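Local coordinates for protein benzoylformate Decarboxylase (Polynucleobacter necessarius, PDB 4K9Q) that binds thiamine diphosphate and a magnesium ion and probably uses them to decarboxylate benzoylformate, at residues G430-Q433 / Y434-G438; E371-P374 / S375-P378. All coordinates share one frame; numbering follows the deposited sequence.

Contact 1: G430-Q433 / Y434-G438; sequences GSFQ and YSVQG. With TPP (thiamine diphosphate), chain D.
The amide of Tyr434 reaches back to Ser431 O (3.3 Å, N-H...O angle 157°) in a short helical turn, and the chain then runs on into a type I turn from Ser435 to Gly438. Tyr434 illustrates how one ring can serve both backbone and cofactor. With CG anti to the carbonyl carbon (chi1 -70°), the ring folds back along the turn: Tyr434 CD1 lies 3.4 Å from Gly430 O, and Ser431 O sits at the ring's edge. Farther out, Tyr434 CE2 comes within 3.4 Å of the pyrimidine atom N1' of thiamine diphosphate, while the hydroxyl is hydrogen-bonded to Asn23 of the second subunit. A further pair spans the bend: Phe432 CE2 meets the CG2 methyl of Val436 at 3.9 Å. A water joins Ser431 O to the amide of Ser435. The start of 430-433 holds phosphate: Gly430 N donates to O2A of the cofactor (2.8 Å), and both the amide and hydroxyl of Ser431 donate to O1A, the hydroxyl at 2.6 Å. Preceded by the magnesium ligand Asp429, the turn continues from the GDG that opens the thiamine diphosphate-binding motif, which Asn456 closes.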
ATOM      1  N   GLY A 430      18.754  16.054  24.811  1.00 11.25           N
ATOM      2  CA  GLY A 430      18.656  15.345  23.541  1.00  9.97           C
ATOM      3  C   GLY A 430      17.293  15.529  22.886  1.00 12.31           C
ATOM      4  O   GLY A 430      17.196  15.883  21.705  1.00  9.46           O
ATOM      5  N   SER A 431      16.238  15.287  23.662  1.00  9.86           N
ATOM      6  CA  SER A 431      14.864  15.426  23.182  1.00  9.72           C
ATOM      7  C   SER A 431      14.591  16.824  22.639  1.00 10.27           C
ATOM      8  O   SER A 431      13.920  16.976  21.629  1.00  8.73           O
ATOM      9  CB  SER A 431      13.864  15.127  24.304  1.00 12.28           C
ATOM     10  OG  SER A 431      13.852  13.745  24.633  1.00 14.15           O
ATOM     11  N   PHE A 432      15.112  17.835  23.328  1.00 11.25           N
ATOM     12  CA  PHE A 432      14.931  19.247  22.968  1.00 11.05           C
ATOM     13  C   PHE A 432      15.316  19.537  21.514  1.00 10.06           C
ATOM     14  O   PHE A 432      14.716  20.396  20.870  1.00 10.63           O
ATOM     15  CB  PHE A 432      15.790  20.098  23.912  1.00  9.15           C
ATOM     16  CG  PHE A 432      15.426  21.565  23.957  1.00 10.85           C
ATOM     17  CD1 PHE A 432      14.305  22.000  24.654  1.00 12.59           C
ATOM     18  CD2 PHE A 432      16.250  22.510  23.365  1.00 12.42           C
ATOM     19  CE1 PHE A 432      13.999  23.354  24.726  1.00 14.87           C
ATOM     20  CE2 PHE A 432      15.952  23.865  23.441  1.00 12.86           C
ATOM     21  CZ  PHE A 432      14.826  24.280  24.116  1.00 11.82           C
ATOM     22  N   GLN A 433      16.310  18.812  20.997  1.00  9.12           N
ATOM     23  CA  GLN A 433      16.843  19.080  19.655  1.00 10.27           C
ATOM     24  C   GLN A 433      15.936  18.688  18.495  1.00  9.82           C
ATOM     25  O   GLN A 433      16.013  19.288  17.428  1.00 10.98           O
ATOM     26  CB  GLN A 433      18.180  18.356  19.458  1.00  9.80           C
ATOM     27  CG  GLN A 433      19.183  18.569  20.581  1.00 12.49           C
ATOM     28  CD  GLN A 433      19.475  20.034  20.800  1.00 12.60           C
ATOM     29  OE1 GLN A 433      19.686  20.783  19.841  1.00 14.65           O
ATOM     30  NE2 GLN A 433      19.456  20.466  22.063  1.00 14.70           N
ATOM     31  N   TYR A 434      15.103  17.673  18.674  1.00  9.82           N
ATOM     32  CA  TYR A 434      14.397  17.117  17.512  1.00  8.66           C
ATOM     33  C   TYR A 434      13.501  18.131  16.821  1.00 10.20           C
ATOM     34  O   TYR A 434      13.489  18.218  15.594  1.00 10.18           O
ATOM     35  CB  TYR A 434      13.597  15.855  17.878  1.00  8.68           C
ATOM     36  CG  TYR A 434      14.494  14.670  18.194  1.00  8.35           C
ATOM     37  CD1 TYR A 434      15.078  14.533  19.450  1.00  8.82           C
ATOM     38  CD2 TYR A 434      14.748  13.689  17.238  1.00 10.43           C
ATOM     39  CE1 TYR A 434      15.897  13.458  19.736  1.00 10.27           C
ATOM     40  CE2 TYR A 434      15.568  12.608  17.520  1.00 10.07           C
ATOM     41  CZ  TYR A 434      16.141  12.503  18.771  1.00 11.43           C
ATOM     42  OH  TYR A 434      16.961  11.452  19.090  1.00 10.10           O
ATOM     43  N   SER A 435      12.774  18.913  17.616  1.00  9.60           N
ATOM     44  CA  SER A 435      11.838  19.891  17.081  1.00  8.81           C
ATOM     45  C   SER A 435      12.069  21.247  17.726  1.00 10.57           C
ATOM     46  O   SER A 435      11.131  21.962  18.051  1.00 10.19           O
ATOM     47  CB  SER A 435      10.396  19.438  17.309  1.00 11.38           C
ATOM     48  OG  SER A 435      10.134  18.243  16.594  1.00 13.05           O
ATOM     49  N   VAL A 436      13.344  21.579  17.903  1.00 10.08           N
ATOM     50  CA  VAL A 436      13.752  22.811  18.557  1.00  9.04           C
ATOM     51  C   VAL A 436      13.092  24.046  17.915  1.00 10.64           C
ATOM     52  O   VAL A 436      12.821  25.044  18.595  1.00 11.62           O
ATOM     53  CB  VAL A 436      15.305  22.924  18.574  1.00 11.21           C
ATOM     54  CG1 VAL A 436      15.866  23.133  17.177  1.00 11.94           C
ATOM     55  CG2 VAL A 436      15.756  24.004  19.519  1.00 14.13           C
ATOM     56  N   GLN A 437      12.792  23.960  16.616  1.00 10.15           N
ATOM     57  CA  GLN A 437      12.222  25.101  15.894  1.00 11.86           C
ATOM     58  C   GLN A 437      10.858  25.525  16.449  1.00  9.31           C
ATOM     59  O   GLN A 437      10.424  26.663  16.237  1.00 10.70           O
ATOM     60  CB  GLN A 437      12.091  24.808  14.391  1.00 10.88           C
ATOM     61  CG  GLN A 437      13.386  24.343  13.739  1.00 11.42           C
ATOM     62  CD  GLN A 437      13.463  22.836  13.650  1.00 12.83           C
ATOM     63  OE1 GLN A 437      12.967  22.141  14.530  1.00 12.65           O
ATOM     64  NE2 GLN A 437      14.079  22.324  12.587  1.00 12.81           N
ATOM     65  N   GLY A 438      10.185  24.606  17.141  1.00 10.51           N
ATOM     66  CA  GLY A 438       8.883  24.888  17.729  1.00  8.88           C
ATOM     67  C   GLY A 438       8.898  26.107  18.642  1.00  9.24           C
ATOM     68  O   GLY A 438       7.885  26.786  18.796  1.00  9.71           O
TER
HETATM   69  N1' TPP D 602      14.516   9.356  17.621  1.00 11.16           N
HETATM   70  C2' TPP D 602      13.163   9.599  17.802  1.00 13.06           C
HETATM   71  CM2 TPP D 602      12.408  10.454  16.828  1.00 13.69           C
HETATM   72  N3' TPP D 602      12.481   9.046  18.869  1.00 11.81           N
HETATM   73  C4' TPP D 602      13.149   8.252  19.769  1.00 14.76           C
HETATM   74  N4' TPP D 602      12.483   7.710  20.787  1.00 14.21           N
HETATM   75  C5' TPP D 602      14.518   8.032  19.616  1.00 13.17           C
HETATM   76  C6' TPP D 602      15.206   8.570  18.529  1.00 13.00           C
HETATM   77  C7' TPP D 602      15.251   7.159  20.602  1.00 13.93           C
HETATM   78  N3  TPP D 602      15.467   7.707  21.934  1.00 15.00           N
HETATM   79  C2  TPP D 602      14.718   7.377  23.053  1.00 20.14           C
HETATM   80  S1  TPP D 602      15.198   8.105  24.406  0.75 14.64           S
HETATM   81  C5  TPP D 602      16.390   8.864  23.621  1.00 11.77           C
HETATM   82  C4  TPP D 602      16.464   8.570  22.263  1.00 19.58           C
HETATM   83  CM4 TPP D 602      17.471   9.133  21.292  1.00 12.14           C
HETATM   84  C6  TPP D 602      17.279   9.747  24.451  1.00 17.16           C
HETATM   85  C7  TPP D 602      16.586  10.925  25.116  1.00 13.81           C
HETATM   86  O7  TPP D 602      17.633  11.732  25.605  1.00 16.37           O
HETATM   87  PA  TPP D 602      17.342  13.059  26.465  1.00 14.79           P
HETATM   88  O1A TPP D 602      16.193  13.799  25.843  1.00 14.04           O
HETATM   89  O2A TPP D 602      18.569  13.912  26.531  1.00 14.48           O
HETATM   90  O3A TPP D 602      16.798  12.503  27.872  1.00 13.58           O
HETATM   91  PB  TPP D 602      17.618  11.761  29.039  1.00 14.54           P
HETATM   92  O1B TPP D 602      17.417  10.296  28.828  1.00 17.35           O
HETATM   93  O2B TPP D 602      16.991  12.216  30.338  1.00 18.59           O
HETATM   94  O3B TPP D 602      19.076  12.085  28.966  1.00 12.17           O
HETATM   95  O   HOH W   1      12.183  18.905  20.503  1.00 11.95           O

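Contact 2: E371-P374 / S375-P378; sequences EECP and SIVP. With TPP (thiamine diphosphate), chain D.
A bend at chi2 (-82°) curls the side chain of Glu371 so that its carboxylate lies over the turn and crosses the side chain of Val377 at about a right angle, whereas in Ser375 chi1 near 72° sets OG between the backbone N and the carbonyl carbon, facing the diphosphate. The glutamate does two jobs. Its OE1 accepts the amide of Cys373 at 2.8 Å, on the anti side and close to the carboxylate plane, in a nearly straight bond (166°); the same OE1 rests 3.5 Å from the CG2 methyl of Val377. Because an alanine in place of Glu371 has no carboxylate, the Cys373 amide would probably be left without this acceptor and the Val377 methyl without its neighbour. Cys373 SG lies 3.6 Å from CD1 of Ile376, and Phe454 of strand 449-455 packs against both side chains. Two successive i+3 to i bonds, Ile376 N to Cys373 O at 3.1 Å and a weak one from Val377 N to Pro374 O, carry the chain into helix 377-383.

Pro374 lies along the cofactor, with Pro374 CD 3.4 Å from the bridging O3A of thiamine diphosphate and CG near C7 and S1. Ser375 grips the terminal phosphate: its hydroxyl donates to O2B in a very short bond of 2.5 Å, and its amide gives O2B a second bond of 3.2 Å, with a weak one to O1B. Here the chain leaves strand 368-372 for the helix, within a beta-alpha-beta unit. Two donors from one residue thus converge on a single phosphate oxygen, and the start of the helical region would probably add a favourable field for the negative charge.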
ATOM      1  N   GLU A 371       5.901  16.523  29.477  1.00 10.90           N
ATOM      2  CA  GLU A 371       7.199  15.906  29.742  1.00 12.16           C
ATOM      3  C   GLU A 371       7.752  15.131  28.545  1.00 11.92           C
ATOM      4  O   GLU A 371       7.041  14.365  27.893  1.00 13.13           O
ATOM      5  CB  GLU A 371       7.136  15.016  30.994  1.00 12.74           C
ATOM      6  CG  GLU A 371       8.335  14.086  31.209  1.00 12.61           C
ATOM      7  CD  GLU A 371       8.239  12.797  30.399  1.00 15.86           C
ATOM      8  OE1 GLU A 371       9.246  12.432  29.754  1.00 15.94           O
ATOM      9  OE2 GLU A 371       7.163  12.133  30.395  1.00 17.95           O
ATOM     10  N   GLU A 372       9.028  15.358  28.263  1.00 10.45           N
ATOM     11  CA  GLU A 372       9.785  14.569  27.296  1.00 10.25           C
ATOM     12  C   GLU A 372      11.236  14.602  27.751  1.00 11.98           C
ATOM     13  O   GLU A 372      12.084  15.241  27.134  1.00 11.37           O
ATOM     14  CB  GLU A 372       9.636  15.128  25.878  1.00 12.14           C
ATOM     15  CG  GLU A 372      10.176  14.202  24.781  1.00 11.65           C
ATOM     16  CD  GLU A 372       9.873  14.714  23.387  1.00 13.51           C
ATOM     17  OE1 GLU A 372       8.689  14.706  22.971  1.00 12.25           O
ATOM     18  OE2 GLU A 372      10.820  15.137  22.702  1.00 14.32           O
ATOM     19  N   CYS A 373      11.487  13.926  28.865  1.00 11.09           N
ATOM     20  CA  CYS A 373      12.817  13.827  29.458  1.00 10.14           C
ATOM     21  C   CYS A 373      12.879  12.410  29.995  1.00 11.24           C
ATOM     22  O   CYS A 373      12.614  12.162  31.174  1.00 13.39           O
ATOM     23  CB  CYS A 373      12.970  14.845  30.587  1.00 11.26           C
ATOM     24  SG  CYS A 373      14.671  14.993  31.162  1.00 14.60           S
ATOM     25  N   PRO A 374      13.190  11.456  29.112  1.00 11.27           N
ATOM     26  CA  PRO A 374      12.952  10.046  29.430  1.00 13.90           C
ATOM     27  C   PRO A 374      13.596   9.544  30.727  1.00 12.36           C
ATOM     28  O   PRO A 374      12.926   8.835  31.486  1.00 15.58           O
ATOM     29  CB  PRO A 374      13.523   9.318  28.206  1.00 15.06           C
ATOM     30  CG  PRO A 374      13.258  10.283  27.073  1.00 14.22           C
ATOM     31  CD  PRO A 374      13.534  11.655  27.691  1.00 12.63           C
ATOM     32  N   SER A 375      14.845   9.900  31.000  1.00 13.60           N
ATOM     33  CA  SER A 375      15.516   9.309  32.159  1.00 14.52           C
ATOM     34  C   SER A 375      14.903   9.716  33.508  1.00 15.60           C
ATOM     35  O   SER A 375      15.084   9.002  34.495  1.00 18.78           O
ATOM     36  CB  SER A 375      17.027   9.596  32.153  1.00 13.75           C
ATOM     37  OG  SER A 375      17.289  10.944  32.462  1.00 17.83           O
ATOM     38  N   ILE A 376      14.172  10.833  33.553  1.00 13.45           N
ATOM     39  CA  ILE A 376      13.636  11.314  34.836  1.00 16.07           C
ATOM     40  C   ILE A 376      12.169  10.940  35.103  1.00 14.74           C
ATOM     41  O   ILE A 376      11.607  11.324  36.128  1.00 13.83           O
ATOM     42  CB  ILE A 376      13.798  12.852  35.009  1.00 15.20           C
ATOM     43  CG1 ILE A 376      12.846  13.611  34.078  1.00 13.20           C
ATOM     44  CG2 ILE A 376      15.251  13.271  34.798  1.00 17.60           C
ATOM     45  CD1 ILE A 376      12.857  15.133  34.299  1.00 18.72           C
ATOM     46  N   VAL A 377      11.547  10.191  34.204  1.00 13.56           N
ATOM     47  CA  VAL A 377      10.119   9.894  34.364  1.00 13.73           C
ATOM     48  C   VAL A 377       9.710   9.375  35.764  1.00 13.14           C
ATOM     49  O   VAL A 377       8.747   9.876  36.350  1.00 12.68           O
ATOM     50  CB  VAL A 377       9.606   8.983  33.227  1.00 13.09           C
ATOM     51  CG1 VAL A 377       8.189   8.489  33.526  1.00 13.13           C
ATOM     52  CG2 VAL A 377       9.664   9.755  31.909  1.00 13.78           C
ATOM     53  N   PRO A 378      10.433   8.375  36.307  1.00 13.96           N
ATOM     54  CA  PRO A 378      10.028   7.896  37.637  1.00 13.15           C
ATOM     55  C   PRO A 378      10.144   8.986  38.706  1.00 14.29           C
ATOM     56  O   PRO A 378       9.318   9.052  39.624  1.00 13.83           O
ATOM     57  CB  PRO A 378      11.015   6.747  37.920  1.00 16.65           C
ATOM     58  CG  PRO A 378      11.502   6.323  36.559  1.00 19.47           C
ATOM     59  CD  PRO A 378      11.563   7.600  35.763  1.00 14.21           C
TER
HETATM   60  N1' TPP D 602      14.516   9.356  17.621  1.00 11.16           N
HETATM   61  C2' TPP D 602      13.163   9.599  17.802  1.00 13.06           C
HETATM   62  CM2 TPP D 602      12.408  10.454  16.828  1.00 13.69           C
HETATM   63  N3' TPP D 602      12.481   9.046  18.869  1.00 11.81           N
HETATM   64  C4' TPP D 602      13.149   8.252  19.769  1.00 14.76           C
HETATM   65  N4' TPP D 602      12.483   7.710  20.787  1.00 14.21           N
HETATM   66  C5' TPP D 602      14.518   8.032  19.616  1.00 13.17           C
HETATM   67  C6' TPP D 602      15.206   8.570  18.529  1.00 13.00           C
HETATM   68  C7' TPP D 602      15.251   7.159  20.602  1.00 13.93           C
HETATM   69  N3  TPP D 602      15.467   7.707  21.934  1.00 15.00           N
HETATM   70  C2  TPP D 602      14.718   7.377  23.053  1.00 20.14           C
HETATM   71  S1  TPP D 602      15.198   8.105  24.406  0.75 14.64           S
HETATM   72  C5  TPP D 602      16.390   8.864  23.621  1.00 11.77           C
HETATM   73  C4  TPP D 602      16.464   8.570  22.263  1.00 19.58           C
HETATM   74  CM4 TPP D 602      17.471   9.133  21.292  1.00 12.14           C
HETATM   75  C6  TPP D 602      17.279   9.747  24.451  1.00 17.16           C
HETATM   76  C7  TPP D 602      16.586  10.925  25.116  1.00 13.81           C
HETATM   77  O7  TPP D 602      17.633  11.732  25.605  1.00 16.37           O
HETATM   78  PA  TPP D 602      17.342  13.059  26.465  1.00 14.79           P
HETATM   79  O1A TPP D 602      16.193  13.799  25.843  1.00 14.04           O
HETATM   80  O2A TPP D 602      18.569  13.912  26.531  1.00 14.48           O
HETATM   81  O3A TPP D 602      16.798  12.503  27.872  1.00 13.58           O
HETATM   82  PB  TPP D 602      17.618  11.761  29.039  1.00 14.54           P
HETATM   83  O1B TPP D 602      17.417  10.296  28.828  1.00 17.35           O
HETATM   84  O2B TPP D 602      16.991  12.216  30.338  1.00 18.59           O
HETATM   85  O3B TPP D 602      19.076  12.085  28.966  1.00 12.17           O

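How the contacts relate
Contacts 1 and 2 each take one phosphate of the diphosphate, in a site that other residues complete. Gly430 and Ser431 bind the phosphate next to the thiazolium arm, Ser375 the terminal one. The contact centres are 15 Å apart, yet they meet at Ser431, whose CB lies 3.3 Å from Glu372 O and whose OG, 3.7 Å from Pro374 CD, also makes a weak hydrogen bond to that carbonyl. Both segments leave neighbouring parallel strands, 368-372 and 423-428, and Glu372 bonds through its backbone to Leu426 and Gly428. The magnesium ion, held by Asp429, Asn456 and Glu458, is about 6 Å from the side chain of Ser375.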